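Local coordinates for protein endolysin (Clostridium phage phiCD27, PDB 3QAY) that probably cleaves, as the zinc-dependent amidase domain of a phage endolysin aimed at Clostridium difficile, the bond between N-acetylmuramic acid and L-alanine in peptidoglycan, at residues L80-H85 with E172-K177. Sequence-based numbering, arbitrary orientation.
With ZN (zinc ion), chain E.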
ATOM      1  N   LEU A  80     -10.364  -0.491   8.464  1.00 12.51           N
ATOM      2  CA  LEU A  80      -9.007  -0.110   8.076  1.00 11.49           C
ATOM      3  C   LEU A  80      -8.840   0.028   6.554  1.00 10.88           C
ATOM      4  O   LEU A  80      -9.295  -0.821   5.785  1.00 10.80           O
ATOM      5  CB  LEU A  80      -8.005  -1.138   8.621  1.00 11.34           C
ATOM      6  CG  LEU A  80      -6.514  -0.868   8.383  1.00 10.92           C
ATOM      7  CD1 LEU A  80      -6.078   0.437   9.024  1.00  9.72           C
ATOM      8  CD2 LEU A  80      -5.661  -2.027   8.909  1.00 10.98           C
ATOM      9  N   LEU A  81      -8.168   1.098   6.139  1.00 10.21           N
ATOM     10  CA  LEU A  81      -7.762   1.296   4.749  1.00  9.54           C
ATOM     11  C   LEU A  81      -6.245   1.206   4.627  1.00  8.72           C
ATOM     12  O   LEU A  81      -5.519   1.793   5.427  1.00  8.53           O
ATOM     13  CB  LEU A  81      -8.234   2.662   4.246  1.00  9.75           C
ATOM     14  CG  LEU A  81      -7.671   3.171   2.911  1.00  9.97           C
ATOM     15  CD1 LEU A  81      -8.018   2.223   1.766  1.00 10.58           C
ATOM     16  CD2 LEU A  81      -8.182   4.581   2.630  1.00 10.92           C
ATOM     17  N   ILE A  82      -5.783   0.458   3.628  1.00  7.72           N
ATOM     18  CA  ILE A  82      -4.370   0.384   3.283  1.00  7.38           C
ATOM     19  C   ILE A  82      -4.249   0.774   1.818  1.00  6.97           C
ATOM     20  O   ILE A  82      -4.945   0.202   0.976  1.00  6.91           O
ATOM     21  CB  ILE A  82      -3.810  -1.052   3.444  1.00  7.08           C
ATOM     22  CG1 ILE A  82      -3.861  -1.503   4.904  1.00  6.87           C
ATOM     23  CG2 ILE A  82      -2.375  -1.136   2.918  1.00  7.86           C
ATOM     24  CD1 ILE A  82      -3.768  -3.005   5.069  1.00  7.26           C
ATOM     25  N   GLU A  83      -3.403   1.753   1.510  1.00  6.53           N
ATOM     26  CA  GLU A  83      -3.075   2.039   0.112  1.00  6.59           C
ATOM     27  C   GLU A  83      -1.634   1.647  -0.173  1.00  6.39           C
ATOM     28  O   GLU A  83      -0.722   2.030   0.550  1.00  5.96           O
ATOM     29  CB  GLU A  83      -3.301   3.499  -0.269  1.00  6.71           C
ATOM     30  CG  GLU A  83      -3.106   3.742  -1.776  1.00  6.75           C
ATOM     31  CD  GLU A  83      -3.726   5.033  -2.253  1.00  8.36           C
ATOM     32  OE1 GLU A  83      -2.990   6.037  -2.326  1.00  9.50           O
ATOM     33  OE2 GLU A  83      -4.949   5.050  -2.538  1.00  8.72           O
ATOM     34  N   LEU A  84      -1.459   0.893  -1.252  1.00  6.50           N
ATOM     35  CA  LEU A  84      -0.183   0.316  -1.613  1.00  6.19           C
ATOM     36  C   LEU A  84       0.537   1.217  -2.594  1.00  6.62           C
ATOM     37  O   LEU A  84      -0.005   1.571  -3.659  1.00  6.53           O
ATOM     38  CB  LEU A  84      -0.388  -1.069  -2.239  1.00  6.20           C
ATOM     39  CG  LEU A  84      -1.016  -2.126  -1.327  1.00  5.95           C
ATOM     40  CD1 LEU A  84      -1.184  -3.443  -2.073  1.00  6.28           C
ATOM     41  CD2 LEU A  84      -0.166  -2.313  -0.084  1.00  6.23           C
ATOM     42  N   HIS A  85       1.759   1.585  -2.214  1.00  6.71           N
ATOM     43  CA  HIS A  85       2.678   2.328  -3.057  1.00  7.10           C
ATOM     44  C   HIS A  85       4.059   1.681  -3.051  1.00  7.28           C
ATOM     45  O   HIS A  85       4.354   0.794  -2.244  1.00  6.28           O
ATOM     46  CB  HIS A  85       2.811   3.772  -2.558  1.00  7.36           C
ATOM     47  CG  HIS A  85       1.609   4.617  -2.837  1.00  8.13           C
ATOM     48  ND1 HIS A  85       1.547   5.497  -3.895  1.00  8.87           N
ATOM     49  CD2 HIS A  85       0.418   4.712  -2.200  1.00  9.07           C
ATOM     50  CE1 HIS A  85       0.372   6.102  -3.894  1.00  9.67           C
ATOM     51  NE2 HIS A  85      -0.335   5.639  -2.879  1.00  9.54           N
ATOM     52  N   GLU A 172       1.155  -9.564   9.317  1.00 11.21           N
ATOM     53  CA  GLU A 172       1.655  -9.763  10.682  1.00 12.07           C
ATOM     54  C   GLU A 172       1.716  -8.439  11.439  1.00 12.13           C
ATOM     55  O   GLU A 172       1.334  -8.367  12.614  1.00 12.51           O
ATOM     56  CB  GLU A 172       3.029 -10.435  10.681  1.00 12.57           C
ATOM     57  CG  GLU A 172       2.984 -11.915  10.346  1.00 14.17           C
ATOM     58  CD  GLU A 172       4.317 -12.618  10.550  1.00 15.89           C
ATOM     59  OE1 GLU A 172       5.371 -11.944  10.573  1.00 17.72           O
ATOM     60  OE2 GLU A 172       4.306 -13.857  10.685  1.00 15.69           O
ATOM     61  N   GLY A 173       2.187  -7.398  10.755  1.00 11.91           N
ATOM     62  CA  GLY A 173       2.259  -6.056  11.317  1.00 12.05           C
ATOM     63  C   GLY A 173       0.901  -5.492  11.678  1.00 12.26           C
ATOM     64  O   GLY A 173       0.688  -5.060  12.803  1.00 12.77           O
ATOM     65  N   VAL A 174      -0.023  -5.493  10.724  1.00 12.41           N
ATOM     66  CA  VAL A 174      -1.368  -4.947  10.964  1.00 12.62           C
ATOM     67  C   VAL A 174      -2.077  -5.715  12.084  1.00 13.46           C
ATOM     68  O   VAL A 174      -2.644  -5.115  12.999  1.00 13.29           O
ATOM     69  CB  VAL A 174      -2.212  -4.953   9.672  1.00 12.37           C
ATOM     70  CG1 VAL A 174      -3.672  -4.641   9.965  1.00 12.62           C
ATOM     71  CG2 VAL A 174      -1.636  -3.956   8.663  1.00 11.51           C
ATOM     72  N   LEU A 175      -1.998  -7.040  12.029  1.00 14.20           N
ATOM     73  CA  LEU A 175      -2.718  -7.888  12.972  1.00 15.55           C
ATOM     74  C   LEU A 175      -2.005  -8.056  14.317  1.00 16.75           C
ATOM     75  O   LEU A 175      -2.606  -8.554  15.274  1.00 17.30           O
ATOM     76  CB  LEU A 175      -2.990  -9.259  12.346  1.00 15.71           C
ATOM     77  CG  LEU A 175      -3.869  -9.255  11.092  1.00 15.61           C
ATOM     78  CD1 LEU A 175      -4.071 -10.683  10.595  1.00 14.55           C
ATOM     79  CD2 LEU A 175      -5.216  -8.566  11.348  1.00 14.66           C
ATOM     80  N   ASN A 176      -0.743  -7.633  14.393  1.00 17.48           N
ATOM     81  CA  ASN A 176       0.062  -7.750  15.621  1.00 19.13           C
ATOM     82  C   ASN A 176       0.146  -9.188  16.114  1.00 20.56           C
ATOM     83  O   ASN A 176      -0.099  -9.479  17.282  1.00 21.99           O
ATOM     84  CB  ASN A 176      -0.467  -6.828  16.734  1.00 19.40           C
ATOM     85  CG  ASN A 176       0.553  -6.610  17.863  1.00 20.16           C
ATOM     86  OD1 ASN A 176       1.705  -7.029  17.774  1.00 19.69           O
ATOM     87  ND2 ASN A 176       0.120  -5.946  18.926  1.00 21.00           N
ATOM     88  N   LYS A 177       0.489 -10.087  15.207  1.00 21.56           N
ATOM     89  CA  LYS A 177       0.726 -11.476  15.562  1.00 23.25           C
ATOM     90  C   LYS A 177       1.624 -12.116  14.527  1.00 23.96           C
ATOM     91  O   LYS A 177       1.871 -11.543  13.465  1.00 22.88           O
ATOM     92  CB  LYS A 177      -0.590 -12.251  15.688  1.00 23.89           C
ATOM     93  CG  LYS A 177      -1.439 -12.299  14.426  1.00 23.54           C
ATOM     94  CD  LYS A 177      -2.637 -13.225  14.610  1.00 24.35           C
ATOM     95  CE  LYS A 177      -3.233 -13.640  13.269  1.00 24.11           C
ATOM     96  NZ  LYS A 177      -4.293 -14.676  13.413  1.00 24.60           N
TER
HETATM   97 ZN    ZN E 180       2.935   6.031  -5.223  1.00  9.00          ZN
HETATM   98  O   HOH W   1       2.389   8.352  -4.771  1.00 13.81           O
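Val174, on the last turn of helix 152-175, sets its two methyls against two side chains of strand 80-87. Its CG1, anti to the backbone N (chi1 169°), meets Leu80 CD2 tip to tip at 3.5 Å, tighter than usual for two methyls, while CG2 lies more loosely against Ile82 CD1 at 4.3 Å. Leu80 and Ile82 both project from the sheet face that the helix packs on; Tyr108 and Ile112 of helix 103-116 also pack on Val174.

The helix ends in a Schellman motif: Asn176 takes a positive phi (56°), Lys177 N bonds to Glu172 O at 3.2 Å, and Asn176 N makes a weak bond to Gly173 O.

Glu83 and His85 point from the opposite face of the sheet. His85 ND1 binds the zinc ion at 2.0 Å, alongside His10, Glu27 and a water. Its NE2 donates a nearly straight bond (167°) to the anti side of Glu83 OE1, 2.7 Å away, close to the ring plane but tilted from the carboxylate plane; held at both nitrogens, the ring should be fixed in rotation. Lys69 and Thr7 hold Glu83 OE2 in turn. An apolar helix-on-sheet core behind a metal-binding strand is characteristic of the alpha/beta fold of zinc-dependent N-acetylmuramoyl-L-alanine amidases.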